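Local structure of Fe-regulated protein B (Neisseria meningitidis, 4AIP) at residues B[388-400]-B[425-437]. The protein is an outer-membrane, TonB-dependent iron transporter of the meningococcus, possibly taking up iron in siderophore-bound form. Numbering follows the deposited sequence.
Sequences EIKPQAFLNSKFS and DEDTVHAYKLSNP
F399 lays one face of its ring on V429: V429 CG2 sits 3.4 Å from the centroid of the F399 ring and almost on the ring normal, a CH-pi contact centred on the ring. The other methyl, V429 CG1, packs 3.4 Å from F399 CB, and the rim of the same ring reaches the helix backbone, with F399 CE1 3.5 Å from E426 CA. Having CG anti to the backbone N (chi1 159°) carries the F399 ring onto this helix flank. H430 NE2 donates to F399 O over 2.8 Å; the acceptor is approached in its carbonyl plane, on a lone pair, although the N-H...O angle of 143° marks a bent bond, and F399 O is correspondingly tilted somewhat from the plane of the H430 ring. The salt bridge from E426 to R423 stays within helix 420-431.

These segments are the two limbs of a long loop between neighbouring antiparallel strands of the TonB-dependent barrel, 376-390 and 438-452, with helix 420-431 on the returning limb. Midway along the limbs L434 puts CB over one face of the F394 ring, 3.9 Å from the centroid and displaced toward the rim. N236 of a second subunit also packs on F394.

At the barrel end, I389 N donates to P437 O in a nearly straight bond. Beside that rung, N436 ND2 reaches E388 OE2 at 2.8 Å, nearly in its own amide plane but on the anti side of the carboxylate, whose plane is turned 65° from the amide. The extended E388 chain, CG anti to the backbone N, carries the carboxylate to this amide.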
loop_
_atom_site.group_PDB
_atom_site.type_symbol
_atom_site.label_atom_id
_atom_site.label_comp_id
_atom_site.label_asym_id
_atom_site.label_seq_id
_atom_site.Cartn_x
_atom_site.Cartn_y
_atom_site.Cartn_z
ATOM N N GLU B 388 13.300 12.604 -22.725
ATOM C CA GLU B 388 14.004 13.493 -21.864
ATOM C C GLU B 388 14.330 12.747 -20.600
ATOM O O GLU B 388 13.461 12.135 -19.991
ATOM C CB GLU B 388 13.113 14.698 -21.503
ATOM C CG GLU B 388 13.783 15.686 -20.547
ATOM C CD GLU B 388 13.080 17.047 -20.425
ATOM O OE1 GLU B 388 12.042 17.293 -21.129
ATOM O OE2 GLU B 388 13.558 17.876 -19.599
ATOM N N ILE B 389 15.566 12.876 -20.161
ATOM C CA ILE B 389 16.024 12.254 -18.973
ATOM C C ILE B 389 16.170 13.279 -17.859
ATOM O O ILE B 389 16.877 14.261 -18.006
ATOM C CB ILE B 389 17.414 11.656 -19.236
ATOM C CG1 ILE B 389 17.330 10.452 -20.148
ATOM C CG2 ILE B 389 18.109 11.244 -17.946
ATOM C CD1 ILE B 389 18.683 9.792 -20.355
ATOM N N LYS B 390 15.579 12.990 -16.702
ATOM C CA LYS B 390 15.638 13.930 -15.589
ATOM C C LYS B 390 16.302 13.379 -14.344
ATOM O O LYS B 390 15.707 12.572 -13.618
ATOM C CB LYS B 390 14.245 14.386 -15.253
ATOM C CG LYS B 390 13.468 14.589 -16.464
ATOM C CD LYS B 390 12.017 14.710 -16.201
ATOM C CE LYS B 390 11.354 14.986 -17.535
ATOM N NZ LYS B 390 9.896 15.004 -17.528
ATOM N N PRO B 391 17.538 13.816 -14.068
ATOM C CA PRO B 391 18.069 13.412 -12.763
ATOM C C PRO B 391 17.360 14.235 -11.720
ATOM O O PRO B 391 16.729 15.255 -12.046
ATOM C CB PRO B 391 19.552 13.844 -12.799
ATOM C CG PRO B 391 19.823 14.346 -14.156
ATOM C CD PRO B 391 18.462 14.705 -14.789
ATOM N N GLN B 392 17.484 13.806 -10.479
ATOM C CA GLN B 392 16.970 14.549 -9.356
ATOM C C GLN B 392 17.688 15.865 -9.122
ATOM O O GLN B 392 17.090 16.806 -8.583
ATOM C CB GLN B 392 17.166 13.719 -8.126
ATOM C CG GLN B 392 16.500 14.261 -6.920
ATOM C CD GLN B 392 16.406 13.184 -5.821
ATOM O OE1 GLN B 392 17.410 12.846 -5.167
ATOM N NE2 GLN B 392 15.201 12.651 -5.619
ATOM N N ALA B 393 18.972 15.906 -9.480
ATOM C CA ALA B 393 19.863 17.027 -9.219
ATOM C C ALA B 393 21.180 16.756 -9.952
ATOM O O ALA B 393 21.642 15.614 -9.966
ATOM C CB ALA B 393 20.130 17.118 -7.772
ATOM N N PHE B 394 21.800 17.783 -10.546
ATOM C CA PHE B 394 23.095 17.601 -11.227
ATOM C C PHE B 394 24.211 17.722 -10.258
ATOM O O PHE B 394 24.112 18.501 -9.331
ATOM C CB PHE B 394 23.266 18.532 -12.398
ATOM C CG PHE B 394 22.395 18.192 -13.548
ATOM C CD1 PHE B 394 22.725 17.173 -14.393
ATOM C CD2 PHE B 394 21.204 18.869 -13.767
ATOM C CE1 PHE B 394 21.925 16.885 -15.437
ATOM C CE2 PHE B 394 20.409 18.544 -14.829
ATOM C CZ PHE B 394 20.755 17.570 -15.637
ATOM N N LEU B 395 25.259 16.916 -10.444
ATOM C CA LEU B 395 26.255 16.709 -9.371
ATOM C C LEU B 395 27.758 16.945 -9.585
ATOM O O LEU B 395 28.521 16.780 -8.661
ATOM C CB LEU B 395 26.060 15.330 -8.745
ATOM C CG LEU B 395 24.769 14.958 -8.034
ATOM C CD1 LEU B 395 24.875 13.530 -7.671
ATOM C CD2 LEU B 395 24.499 15.759 -6.804
ATOM N N ASN B 396 28.205 17.043 -10.824
ATOM C CA ASN B 396 28.831 18.192 -11.423
ATOM C C ASN B 396 29.838 18.994 -10.637
ATOM O O ASN B 396 31.027 18.958 -10.873
ATOM C CB ASN B 396 27.686 19.115 -11.763
ATOM C CG ASN B 396 27.721 19.533 -13.118
ATOM O OD1 ASN B 396 28.772 19.654 -13.691
ATOM N ND2 ASN B 396 26.564 19.751 -13.677
ATOM N N SER B 397 29.314 19.766 -9.717
ATOM C CA SER B 397 30.104 20.656 -8.926
ATOM C C SER B 397 30.918 19.817 -7.962
ATOM O O SER B 397 31.789 20.338 -7.256
ATOM C CB SER B 397 29.178 21.620 -8.179
ATOM O OG SER B 397 27.918 20.997 -7.924
ATOM N N LYS B 398 30.657 18.508 -7.946
ATOM C CA LYS B 398 31.236 17.642 -6.908
ATOM C C LYS B 398 32.247 16.628 -7.466
ATOM O O LYS B 398 32.858 15.860 -6.710
ATOM C CB LYS B 398 30.132 16.984 -6.084
ATOM C CG LYS B 398 29.397 17.949 -5.158
ATOM C CD LYS B 398 28.319 17.183 -4.376
ATOM C CE LYS B 398 27.804 17.955 -3.158
ATOM N NZ LYS B 398 27.385 16.911 -2.155
ATOM N N PHE B 399 32.370 16.657 -8.804
ATOM C CA PHE B 399 33.294 15.863 -9.596
ATOM C C PHE B 399 34.681 16.104 -9.045
ATOM O O PHE B 399 35.032 17.260 -8.781
ATOM C CB PHE B 399 33.230 16.326 -11.041
ATOM C CG PHE B 399 34.440 15.959 -11.865
ATOM C CD1 PHE B 399 35.601 16.769 -11.864
ATOM C CD2 PHE B 399 34.418 14.829 -12.675
ATOM C CE1 PHE B 399 36.717 16.437 -12.633
ATOM C CE2 PHE B 399 35.533 14.497 -13.458
ATOM C CZ PHE B 399 36.693 15.311 -13.424
ATOM N N SER B 400 35.437 15.010 -8.852
ATOM C CA SER B 400 36.778 15.060 -8.223
ATOM C C SER B 400 37.815 14.066 -8.812
ATOM O O SER B 400 37.546 12.863 -8.943
ATOM C CB SER B 400 36.651 14.887 -6.702
ATOM O OG SER B 400 37.575 13.916 -6.253
ATOM N N ASP B 425 41.237 19.838 -15.216
ATOM C CA ASP B 425 40.034 19.034 -15.550
ATOM C C ASP B 425 38.862 19.277 -14.592
ATOM O O ASP B 425 37.705 19.499 -15.005
ATOM C CB ASP B 425 40.380 17.529 -15.612
ATOM C CG ASP B 425 41.030 17.116 -16.965
ATOM O OD1 ASP B 425 40.735 17.733 -18.016
ATOM O OD2 ASP B 425 41.828 16.148 -16.973
ATOM N N GLU B 426 39.205 19.236 -13.309
ATOM C CA GLU B 426 38.309 19.529 -12.217
ATOM C C GLU B 426 37.622 20.865 -12.403
ATOM O O GLU B 426 36.388 20.983 -12.223
ATOM C CB GLU B 426 39.103 19.549 -10.904
ATOM C CG GLU B 426 38.998 18.318 -10.010
ATOM C CD GLU B 426 39.759 18.535 -8.728
ATOM O OE1 GLU B 426 39.955 19.710 -8.324
ATOM O OE2 GLU B 426 40.192 17.536 -8.138
ATOM N N ASP B 427 38.407 21.878 -12.769
ATOM C CA ASP B 427 37.812 23.204 -12.939
ATOM C C ASP B 427 36.866 23.281 -14.112
ATOM O O ASP B 427 35.887 24.027 -14.027
ATOM C CB ASP B 427 38.850 24.318 -12.941
ATOM C CG ASP B 427 39.485 24.495 -11.554
ATOM O OD1 ASP B 427 38.719 24.335 -10.562
ATOM O OD2 ASP B 427 40.723 24.766 -11.465
ATOM N N THR B 428 37.119 22.473 -15.163
ATOM C CA THR B 428 36.216 22.389 -16.336
ATOM C C THR B 428 34.832 21.782 -15.971
ATOM O O THR B 428 33.775 22.362 -16.247
ATOM C CB THR B 428 36.868 21.612 -17.516
ATOM O OG1 THR B 428 38.283 21.831 -17.517
ATOM C CG2 THR B 428 36.264 22.042 -18.888
ATOM N N VAL B 429 34.839 20.615 -15.348
ATOM C CA VAL B 429 33.583 19.961 -15.039
ATOM C C VAL B 429 32.713 20.936 -14.228
ATOM O O VAL B 429 31.579 21.216 -14.628
ATOM C CB VAL B 429 33.804 18.603 -14.326
ATOM C CG1 VAL B 429 32.477 17.989 -13.866
ATOM C CG2 VAL B 429 34.528 17.627 -15.250
ATOM N N HIS B 430 33.273 21.484 -13.135
ATOM C CA HIS B 430 32.579 22.466 -12.279
ATOM C C HIS B 430 31.994 23.660 -13.010
ATOM O O HIS B 430 30.985 24.217 -12.579
ATOM C CB HIS B 430 33.483 22.917 -11.141
ATOM C CG HIS B 430 33.989 21.789 -10.310
ATOM N ND1 HIS B 430 35.217 21.815 -9.693
ATOM C CD2 HIS B 430 33.454 20.571 -10.041
ATOM C CE1 HIS B 430 35.403 20.673 -9.050
ATOM N NE2 HIS B 430 34.350 19.896 -9.253
ATOM N N ALA B 431 32.617 24.003 -14.135
ATOM C CA ALA B 431 32.271 25.145 -14.961
ATOM C C ALA B 431 31.039 24.899 -15.823
ATOM O O ALA B 431 30.453 25.842 -16.350
ATOM C CB ALA B 431 33.454 25.488 -15.856
ATOM N N TYR B 432 30.647 23.638 -15.988
ATOM C CA TYR B 432 29.467 23.326 -16.780
ATOM C C TYR B 432 28.252 23.526 -15.960
ATOM O O TYR B 432 28.211 23.256 -14.723
ATOM C CB TYR B 432 29.444 21.899 -17.225
ATOM C CG TYR B 432 30.118 21.699 -18.520
ATOM C CD1 TYR B 432 29.485 22.048 -19.714
ATOM C CD2 TYR B 432 31.426 21.198 -18.579
ATOM C CE1 TYR B 432 30.118 21.860 -20.943
ATOM C CE2 TYR B 432 32.065 21.024 -19.802
ATOM C CZ TYR B 432 31.395 21.344 -20.982
ATOM O OH TYR B 432 32.019 21.153 -22.204
ATOM N N LYS B 433 27.245 23.991 -16.662
ATOM C CA LYS B 433 25.924 24.033 -16.105
ATOM C C LYS B 433 25.092 23.105 -16.953
ATOM O O LYS B 433 24.868 23.339 -18.171
ATOM C CB LYS B 433 25.364 25.452 -16.188
ATOM C CG LYS B 433 26.385 26.527 -15.781
ATOM C CD LYS B 433 26.397 27.701 -16.803
ATOM C CE LYS B 433 25.195 28.660 -16.478
ATOM N NZ LYS B 433 25.105 29.754 -17.518
ATOM N N LEU B 434 24.624 22.053 -16.316
ATOM C CA LEU B 434 24.044 20.980 -17.075
ATOM C C LEU B 434 22.546 21.078 -17.140
ATOM O O LEU B 434 21.927 21.594 -16.231
ATOM C CB LEU B 434 24.479 19.646 -16.489
ATOM C CG LEU B 434 25.974 19.413 -16.379
ATOM C CD1 LEU B 434 26.238 18.099 -15.660
ATOM C CD2 LEU B 434 26.611 19.356 -17.765
ATOM N N SER B 435 21.985 20.554 -18.220
ATOM C CA SER B 435 20.549 20.494 -18.466
ATOM C C SER B 435 20.175 19.044 -18.730
ATOM O O SER B 435 21.031 18.208 -19.052
ATOM C CB SER B 435 20.183 21.326 -19.697
ATOM O OG SER B 435 21.348 21.797 -20.331
ATOM N N ASN B 436 18.888 18.747 -18.603
ATOM C CA ASN B 436 18.347 17.439 -18.946
ATOM C C ASN B 436 18.665 17.114 -20.389
ATOM O O ASN B 436 18.409 17.947 -21.242
ATOM C CB ASN B 436 16.839 17.455 -18.830
ATOM C CG ASN B 436 16.337 17.535 -17.411
ATOM O OD1 ASN B 436 17.083 17.523 -16.451
ATOM N ND2 ASN B 436 15.031 17.602 -17.287
ATOM N N PRO B 437 19.223 15.917 -20.668
ATOM C CA PRO B 437 19.466 15.499 -22.053
ATOM C C PRO B 437 18.171 15.149 -22.718
ATOM O O PRO B 437 17.265 14.620 -22.079
ATOM C CB PRO B 437 20.311 14.215 -21.921
ATOM C CG PRO B 437 20.682 14.079 -20.528
ATOM C CD PRO B 437 19.695 14.907 -19.707
#